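Local coordinates for adhesion and penetration protein autotransporter (Haemophilus influenzae, PDB 3SYJ) that mediates bacterial self-association and adherence to host cells, and is a probable secreted serine protease, at residues Ala61-Gln66 against Ser257-Ile262; His620-Arg625 against Asn670-Arg675. One frame throughout, in Å; residues are numbered along the deposited sequence.

The two contacts come one after the other along the passenger domain. Interaction 1 closes within the N-terminal protease region, where strand 61-64 meets helix 256-266. Interaction 2 follows in the second beta-solenoid repeat region, where strand 622-629 faces strand 669-675 of a hairpin. Their centres lie about 43 Å apart and their nearest atoms about 23 Å apart, so they do not touch, and they share no sheet. The pair illustrates modular construction: in each module one aromatic ring, Phe259 or Trp622, reaches across between backbones that do not pair with each other. In interaction 1 this joins parts of a globular protease domain, and in interaction 2 it joins a hairpin to the elongated stem.

Interaction 1. Residues Ala61-Gln66 against Ser257-Ile262; sequences ALVENQ and SYFDEI
Phe259 reaches from helix 256-266 to Val63 and Glu64 of residues 61-66, inside a protease region of the S6 family. Packing of a late helix against an earlier strand is consistent with the chymotrypsin-like fold of clan PA, in which a C-terminal helix follows the second beta-barrel. The two backbones stay well separated, and the ring fills the distance: with CG anti to the backbone N (chi1 172°), it extends toward the strand. Tyr67 meets the same ring edge-to-face, and Val63 CG2 approaches Phe259 CE1 at 4.1 Å, obliquely to the ring.

Glu64 shows how a charged residue can lend its aliphatic part to such a contact. Its CB lies 3.5 Å from Phe259 CZ. The next atom, Glu64 CG, is equally near that carbon and sits at the ring edge, close to the ring plane; it is also 3.8 Å from Phe259 CE2. A turn about the CB-CG bond (chi2 -58°) then leads the carboxylate away from the helix, toward the backbone N-H of the next residue. There Glu64 OE2 accepts a hydrogen bond of 2.7 Å from Asn65 N, which meets it from above the carboxylate plane.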
ATOM      1  N   ALA A  61       6.380  59.190 -28.694  1.00 11.79           N
ATOM      2  CA  ALA A  61       7.000  58.146 -27.896  1.00 14.16           C
ATOM      3  C   ALA A  61       7.546  58.715 -26.588  1.00 14.70           C
ATOM      4  O   ALA A  61       7.984  59.867 -26.531  1.00 14.99           O
ATOM      5  CB  ALA A  61       8.099  57.450 -28.688  1.00 15.44           C
ATOM      6  N   LEU A  62       7.501  57.898 -25.542  1.00 14.66           N
ATOM      7  CA  LEU A  62       7.881  58.330 -24.199  1.00 17.29           C
ATOM      8  C   LEU A  62       9.397  58.226 -23.991  1.00 15.21           C
ATOM      9  O   LEU A  62       9.947  57.126 -23.932  1.00 12.78           O
ATOM     10  CB  LEU A  62       7.125  57.494 -23.158  1.00 13.54           C
ATOM     11  CG  LEU A  62       7.150  57.936 -21.688  1.00 18.33           C
ATOM     12  CD1 LEU A  62       6.418  59.262 -21.467  1.00  9.09           C
ATOM     13  CD2 LEU A  62       6.552  56.845 -20.828  1.00 14.43           C
ATOM     14  N   VAL A  63      10.065  59.374 -23.883  1.00 12.31           N
ATOM     15  CA  VAL A  63      11.520  59.399 -23.775  1.00 16.98           C
ATOM     16  C   VAL A  63      12.012  59.759 -22.360  1.00 23.68           C
ATOM     17  O   VAL A  63      13.197  59.618 -22.053  1.00 22.13           O
ATOM     18  CB  VAL A  63      12.154  60.369 -24.810  1.00 21.86           C
ATOM     19  CG1 VAL A  63      11.789  59.965 -26.239  1.00 16.78           C
ATOM     20  CG2 VAL A  63      11.716  61.792 -24.541  1.00 18.05           C
ATOM     21  N   GLU A  64      11.106  60.236 -21.512  1.00 22.83           N
ATOM     22  CA  GLU A  64      11.402  60.429 -20.096  1.00 21.25           C
ATOM     23  C   GLU A  64      10.090  60.280 -19.345  1.00 23.17           C
ATOM     24  O   GLU A  64       9.047  60.076 -19.967  1.00 22.87           O
ATOM     25  CB  GLU A  64      12.014  61.805 -19.845  1.00 22.00           C
ATOM     26  CG  GLU A  64      13.362  61.761 -19.106  1.00 32.26           C
ATOM     27  CD  GLU A  64      13.291  61.074 -17.741  1.00 32.93           C
ATOM     28  OE1 GLU A  64      14.163  60.221 -17.460  1.00 30.81           O
ATOM     29  OE2 GLU A  64      12.368  61.386 -16.955  1.00 31.16           O
ATOM     30  N   ASN A  65      10.131  60.382 -18.020  1.00 22.34           N
ATOM     31  CA  ASN A  65       8.934  60.195 -17.210  1.00 19.97           C
ATOM     32  C   ASN A  65       7.799  61.157 -17.567  1.00 19.84           C
ATOM     33  O   ASN A  65       6.624  60.784 -17.525  1.00 18.09           O
ATOM     34  CB  ASN A  65       9.275  60.269 -15.717  1.00 23.46           C
ATOM     35  CG  ASN A  65      10.201  59.149 -15.275  1.00 26.10           C
ATOM     36  OD1 ASN A  65      11.138  59.372 -14.499  1.00 31.80           O
ATOM     37  ND2 ASN A  65       9.948  57.936 -15.771  1.00 17.55           N
ATOM     38  N   GLN A  66       8.139  62.393 -17.918  1.00 20.08           N
ATOM     39  CA  GLN A  66       7.116  63.357 -18.329  1.00 17.99           C
ATOM     40  C   GLN A  66       7.436  64.042 -19.656  1.00 18.51           C
ATOM     41  O   GLN A  66       7.029  65.177 -19.879  1.00 18.43           O
ATOM     42  CB  GLN A  66       6.851  64.403 -17.229  1.00 16.37           C
ATOM     43  CG  GLN A  66       8.067  65.241 -16.809  1.00 22.04           C
ATOM     44  CD  GLN A  66       7.720  66.375 -15.824  1.00 22.50           C
ATOM     45  OE1 GLN A  66       6.559  66.781 -15.701  1.00 19.39           O
ATOM     46  NE2 GLN A  66       8.736  66.890 -15.128  1.00 24.75           N
ATOM     47  N   SER A 257      20.964  65.841 -26.972  1.00 29.10           N
ATOM     48  CA  SER A 257      21.529  67.050 -26.375  1.00 26.97           C
ATOM     49  C   SER A 257      20.484  68.133 -26.223  1.00 28.96           C
ATOM     50  O   SER A 257      20.509  68.905 -25.266  1.00 30.15           O
ATOM     51  CB  SER A 257      22.686  67.589 -27.213  1.00 35.25           C
ATOM     52  OG  SER A 257      23.912  67.015 -26.804  1.00 50.04           O
ATOM     53  N   TYR A 258      19.576  68.202 -27.185  1.00 24.76           N
ATOM     54  CA  TYR A 258      18.498  69.171 -27.120  1.00 27.14           C
ATOM     55  C   TYR A 258      17.573  68.791 -25.985  1.00 24.81           C
ATOM     56  O   TYR A 258      17.146  69.643 -25.208  1.00 28.08           O
ATOM     57  CB  TYR A 258      17.734  69.197 -28.436  1.00 23.34           C
ATOM     58  CG  TYR A 258      16.455  69.994 -28.421  1.00 21.59           C
ATOM     59  CD1 TYR A 258      16.475  71.376 -28.281  1.00 22.50           C
ATOM     60  CD2 TYR A 258      15.226  69.367 -28.586  1.00 19.46           C
ATOM     61  CE1 TYR A 258      15.300  72.112 -28.292  1.00 19.50           C
ATOM     62  CE2 TYR A 258      14.051  70.090 -28.602  1.00 24.18           C
ATOM     63  CZ  TYR A 258      14.094  71.464 -28.454  1.00 22.31           C
ATOM     64  OH  TYR A 258      12.923  72.185 -28.465  1.00 23.32           O
ATOM     65  N   PHE A 259      17.270  67.506 -25.874  1.00 23.11           N
ATOM     66  CA  PHE A 259      16.390  67.077 -24.803  1.00 26.11           C
ATOM     67  C   PHE A 259      16.987  67.404 -23.438  1.00 25.87           C
ATOM     68  O   PHE A 259      16.271  67.826 -22.536  1.00 24.88           O
ATOM     69  CB  PHE A 259      16.086  65.588 -24.872  1.00 25.91           C
ATOM     70  CG  PHE A 259      15.347  65.096 -23.673  1.00 26.48           C
ATOM     71  CD1 PHE A 259      13.999  65.370 -23.522  1.00 27.53           C
ATOM     72  CD2 PHE A 259      16.009  64.413 -22.665  1.00 26.69           C
ATOM     73  CE1 PHE A 259      13.310  64.940 -22.403  1.00 25.17           C
ATOM     74  CE2 PHE A 259      15.325  63.984 -21.544  1.00 28.45           C
ATOM     75  CZ  PHE A 259      13.972  64.252 -21.416  1.00 26.22           C
ATOM     76  N   ASP A 260      18.295  67.202 -23.292  1.00 26.28           N
ATOM     77  CA  ASP A 260      18.986  67.508 -22.043  1.00 25.82           C
ATOM     78  C   ASP A 260      18.831  68.975 -21.675  1.00 29.12           C
ATOM     79  O   ASP A 260      18.669  69.310 -20.503  1.00 32.50           O
ATOM     80  CB  ASP A 260      20.470  67.131 -22.124  1.00 27.96           C
ATOM     81  CG  ASP A 260      20.694  65.628 -22.047  1.00 33.06           C
ATOM     82  OD1 ASP A 260      19.718  64.896 -21.768  1.00 28.26           O
ATOM     83  OD2 ASP A 260      21.845  65.176 -22.265  1.00 32.96           O
ATOM     84  N   GLU A 261      18.867  69.854 -22.670  1.00 27.07           N
ATOM     85  CA  GLU A 261      18.667  71.273 -22.401  1.00 32.06           C
ATOM     86  C   GLU A 261      17.259  71.563 -21.884  1.00 32.30           C
ATOM     87  O   GLU A 261      17.077  72.404 -21.008  1.00 30.06           O
ATOM     88  CB  GLU A 261      18.960  72.112 -23.641  1.00 31.05           C
ATOM     89  CG  GLU A 261      20.426  72.130 -24.028  1.00 34.98           C
ATOM     90  CD  GLU A 261      20.664  72.848 -25.337  1.00 39.93           C
ATOM     91  OE1 GLU A 261      19.737  73.540 -25.806  1.00 41.67           O
ATOM     92  OE2 GLU A 261      21.773  72.717 -25.899  1.00 49.61           O
ATOM     93  N   ILE A 262      16.265  70.871 -22.433  1.00 30.36           N
ATOM     94  CA  ILE A 262      14.886  71.049 -21.998  1.00 28.50           C
ATOM     95  C   ILE A 262      14.745  70.541 -20.572  1.00 26.67           C
ATOM     96  O   ILE A 262      14.137  71.180 -19.726  1.00 30.57           O
ATOM     97  CB  ILE A 262      13.896  70.255 -22.887  1.00 27.88           C
ATOM     98  CG1 ILE A 262      13.995  70.695 -24.350  1.00 24.90           C
ATOM     99  CG2 ILE A 262      12.469  70.382 -22.358  1.00 22.81           C
ATOM    100  CD1 ILE A 262      13.958  72.187 -24.550  1.00 30.68           C
TER

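Interaction 2. Residues His620-Arg625 against Asn670-Arg675; sequences HDWINR and NTICTR
Arg675 NH2 is hydrogen-bonded to the carbonyl oxygen of Asn494 and to Asn540 OD1, at the end of the strand whose Thr674 and Ile672 touch Trp622 across the contact. The salt bridge of Arg625 to Glu497 ties the other segment to the same part of the stem.

Between the segments themselves the meeting is apolar, and the indole makes all of it. Trp622 reaches out with the far rim of its six-membered ring. Its CH2 lies 3.5 Å from Thr674 CG2 and 3.7 Å from Ile672 CG2, so one ring carbon bridges two methyls. The neighbouring Trp622 CZ2 is 3.7 Å from Thr674 CG2 and more loosely placed, at 4.1 Å, against Ile672 CG2. Both methyls come in obliquely to the ring, and the threonine side chain crosses the indole at about a right angle. The rotamer of Thr674 decides which branch does the touching: chi1 of 58° sets CG2 anti to the carbonyl carbon, and it is this methyl that meets the ring. Arg643 adds a cation-pi contact to the same indole.

The alternation of an extended strand explains the pattern. Ile672 and Thr674 direct their side chains toward Trp622, whereas Cys673 between them points away and forms a disulfide with Cys684 on the antiparallel partner strand 682-688. What results is a disulfide-linked beta-hairpin laid against the parallel beta-helix that forms the stem of this and many other autotransporter passenger domains.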
ATOM      1  N   HIS A 620      -8.466  27.791 -31.979  1.00 25.79           N
ATOM      2  CA  HIS A 620      -7.377  26.824 -31.833  1.00 24.15           C
ATOM      3  C   HIS A 620      -6.139  27.447 -31.193  1.00 23.59           C
ATOM      4  O   HIS A 620      -5.130  26.773 -30.985  1.00 25.60           O
ATOM      5  CB  HIS A 620      -6.981  26.271 -33.199  1.00 25.05           C
ATOM      6  CG  HIS A 620      -6.311  27.279 -34.080  1.00 30.79           C
ATOM      7  ND1 HIS A 620      -7.010  28.089 -34.949  1.00 34.79           N
ATOM      8  CD2 HIS A 620      -5.006  27.621 -34.215  1.00 31.96           C
ATOM      9  CE1 HIS A 620      -6.166  28.884 -35.584  1.00 36.53           C
ATOM     10  NE2 HIS A 620      -4.945  28.622 -35.154  1.00 33.78           N
ATOM     11  N   ASP A 621      -6.208  28.740 -30.904  1.00 21.86           N
ATOM     12  CA  ASP A 621      -5.054  29.476 -30.403  1.00 20.91           C
ATOM     13  C   ASP A 621      -5.373  30.060 -29.024  1.00 22.50           C
ATOM     14  O   ASP A 621      -5.807  31.211 -28.902  1.00 21.55           O
ATOM     15  CB  ASP A 621      -4.682  30.578 -31.402  1.00 16.28           C
ATOM     16  CG  ASP A 621      -3.523  31.426 -30.937  1.00 17.55           C
ATOM     17  OD1 ASP A 621      -2.801  31.001 -30.019  1.00 19.20           O
ATOM     18  OD2 ASP A 621      -3.327  32.525 -31.493  1.00 19.78           O
ATOM     19  N   TRP A 622      -5.173  29.237 -27.994  1.00 24.08           N
ATOM     20  CA  TRP A 622      -5.437  29.610 -26.603  1.00 17.33           C
ATOM     21  C   TRP A 622      -4.178  29.503 -25.753  1.00 19.44           C
ATOM     22  O   TRP A 622      -3.260  28.749 -26.079  1.00 18.44           O
ATOM     23  CB  TRP A 622      -6.506  28.693 -26.001  1.00 16.65           C
ATOM     24  CG  TRP A 622      -7.903  29.123 -26.291  1.00 20.89           C
ATOM     25  CD1 TRP A 622      -8.413  29.499 -27.504  1.00 18.45           C
ATOM     26  CD2 TRP A 622      -8.987  29.206 -25.355  1.00 20.24           C
ATOM     27  NE1 TRP A 622      -9.740  29.825 -27.372  1.00 20.44           N
ATOM     28  CE2 TRP A 622     -10.117  29.653 -26.066  1.00 19.37           C
ATOM     29  CE3 TRP A 622      -9.108  28.958 -23.981  1.00 18.08           C
ATOM     30  CZ2 TRP A 622     -11.357  29.847 -25.453  1.00 20.62           C
ATOM     31  CZ3 TRP A 622     -10.335  29.154 -23.377  1.00 18.88           C
ATOM     32  CH2 TRP A 622     -11.444  29.592 -24.112  1.00 18.83           C
ATOM     33  N   ILE A 623      -4.151  30.257 -24.656  1.00 18.88           N
ATOM     34  CA  ILE A 623      -3.083  30.170 -23.667  1.00 17.85           C
ATOM     35  C   ILE A 623      -3.407  29.100 -22.628  1.00 19.28           C
ATOM     36  O   ILE A 623      -4.518  29.065 -22.087  1.00 18.72           O
ATOM     37  CB  ILE A 623      -2.886  31.518 -22.938  1.00 18.24           C
ATOM     38  CG1 ILE A 623      -2.682  32.646 -23.960  1.00 19.55           C
ATOM     39  CG2 ILE A 623      -1.723  31.424 -21.964  1.00 15.22           C
ATOM     40  CD1 ILE A 623      -2.463  34.023 -23.361  1.00 17.14           C
ATOM     41  N   ASN A 624      -2.441  28.227 -22.350  1.00 16.81           N
ATOM     42  CA  ASN A 624      -2.619  27.191 -21.336  1.00 19.37           C
ATOM     43  C   ASN A 624      -2.266  27.684 -19.930  1.00 19.82           C
ATOM     44  O   ASN A 624      -1.261  28.377 -19.742  1.00 18.38           O
ATOM     45  CB  ASN A 624      -1.799  25.952 -21.692  1.00 20.40           C
ATOM     46  CG  ASN A 624      -2.318  25.254 -22.941  1.00 25.12           C
ATOM     47  OD1 ASN A 624      -3.527  25.191 -23.181  1.00 23.58           O
ATOM     48  ND2 ASN A 624      -1.403  24.732 -23.745  1.00 24.66           N
ATOM     49  N   ARG A 625      -3.093  27.324 -18.949  1.00 16.24           N
ATOM     50  CA  ARG A 625      -2.916  27.801 -17.577  1.00 17.76           C
ATOM     51  C   ARG A 625      -2.713  26.686 -16.541  1.00 18.83           C
ATOM     52  O   ARG A 625      -3.028  25.516 -16.780  1.00 19.89           O
ATOM     53  CB  ARG A 625      -4.105  28.667 -17.150  1.00 18.06           C
ATOM     54  CG  ARG A 625      -4.380  29.866 -18.046  1.00 15.97           C
ATOM     55  CD  ARG A 625      -3.199  30.822 -18.105  1.00 15.07           C
ATOM     56  NE  ARG A 625      -3.630  32.190 -18.386  1.00 13.88           N
ATOM     57  CZ  ARG A 625      -2.815  33.197 -18.681  1.00 15.22           C
ATOM     58  NH1 ARG A 625      -1.509  32.992 -18.750  1.00 15.45           N
ATOM     59  NH2 ARG A 625      -3.309  34.408 -18.908  1.00 16.65           N
ATOM     60  N   ASN A 670     -19.632  22.143 -25.038  1.00 28.99           N
ATOM     61  CA  ASN A 670     -19.168  22.427 -23.695  1.00 20.40           C
ATOM     62  C   ASN A 670     -19.436  23.888 -23.401  1.00 24.59           C
ATOM     63  O   ASN A 670     -19.412  24.719 -24.308  1.00 21.81           O
ATOM     64  CB  ASN A 670     -17.676  22.134 -23.569  1.00 21.37           C
ATOM     65  CG  ASN A 670     -17.307  20.762 -24.098  1.00 25.61           C
ATOM     66  OD1 ASN A 670     -17.198  19.801 -23.341  1.00 22.85           O
ATOM     67  ND2 ASN A 670     -17.127  20.663 -25.408  1.00 22.34           N
ATOM     68  N   THR A 671     -19.711  24.210 -22.142  1.00 22.61           N
ATOM     69  CA  THR A 671     -19.884  25.604 -21.757  1.00 25.94           C
ATOM     70  C   THR A 671     -18.515  26.279 -21.637  1.00 24.72           C
ATOM     71  O   THR A 671     -17.700  25.909 -20.796  1.00 25.16           O
ATOM     72  CB  THR A 671     -20.673  25.744 -20.439  1.00 25.30           C
ATOM     73  OG1 THR A 671     -21.946  25.098 -20.569  1.00 23.98           O
ATOM     74  CG2 THR A 671     -20.893  27.208 -20.112  1.00 22.75           C
ATOM     75  N   ILE A 672     -18.253  27.255 -22.500  1.00 23.93           N
ATOM     76  CA  ILE A 672     -16.958  27.925 -22.506  1.00 22.14           C
ATOM     77  C   ILE A 672     -17.104  29.378 -22.048  1.00 25.27           C
ATOM     78  O   ILE A 672     -17.931  30.124 -22.575  1.00 25.61           O
ATOM     79  CB  ILE A 672     -16.307  27.878 -23.907  1.00 22.33           C
ATOM     80  CG1 ILE A 672     -16.191  26.435 -24.404  1.00 21.02           C
ATOM     81  CG2 ILE A 672     -14.938  28.556 -23.899  1.00 21.90           C
ATOM     82  CD1 ILE A 672     -15.413  25.529 -23.488  1.00 22.15           C
ATOM     83  N   CYS A 673     -16.301  29.767 -21.063  1.00 19.52           N
ATOM     84  CA  CYS A 673     -16.320  31.123 -20.528  1.00 20.18           C
ATOM     85  C   CYS A 673     -15.101  31.905 -20.975  1.00 19.94           C
ATOM     86  O   CYS A 673     -13.972  31.485 -20.738  1.00 20.21           O
ATOM     87  CB  CYS A 673     -16.349  31.092 -19.001  1.00 21.00           C
ATOM     88  SG  CYS A 673     -17.937  30.675 -18.322  1.00 29.86           S
ATOM     89  N   THR A 674     -15.332  33.054 -21.601  1.00 17.85           N
ATOM     90  CA  THR A 674     -14.240  33.907 -22.062  1.00 18.57           C
ATOM     91  C   THR A 674     -14.586  35.362 -21.810  1.00 18.55           C
ATOM     92  O   THR A 674     -15.753  35.755 -21.901  1.00 16.97           O
ATOM     93  CB  THR A 674     -13.993  33.747 -23.576  1.00 18.93           C
ATOM     94  OG1 THR A 674     -15.199  34.051 -24.279  1.00 23.20           O
ATOM     95  CG2 THR A 674     -13.562  32.333 -23.914  1.00 15.68           C
ATOM     96  N   ARG A 675     -13.570  36.160 -21.483  1.00 19.77           N
ATOM     97  CA  ARG A 675     -13.752  37.596 -21.303  1.00 17.48           C
ATOM     98  C   ARG A 675     -13.184  38.380 -22.487  1.00 19.09           C
ATOM     99  O   ARG A 675     -12.090  38.097 -22.968  1.00 19.37           O
ATOM    100  CB  ARG A 675     -13.128  38.097 -19.992  1.00 18.20           C
ATOM    101  CG  ARG A 675     -12.912  39.606 -20.016  1.00 16.96           C
ATOM    102  CD  ARG A 675     -13.217  40.316 -18.707  1.00 18.52           C
ATOM    103  NE  ARG A 675     -12.013  40.492 -17.916  1.00 21.66           N
ATOM    104  CZ  ARG A 675     -11.723  41.560 -17.175  1.00 20.64           C
ATOM    105  NH1 ARG A 675     -12.543  42.603 -17.111  1.00 16.63           N
ATOM    106  NH2 ARG A 675     -10.581  41.582 -16.502  1.00 16.08           N
TER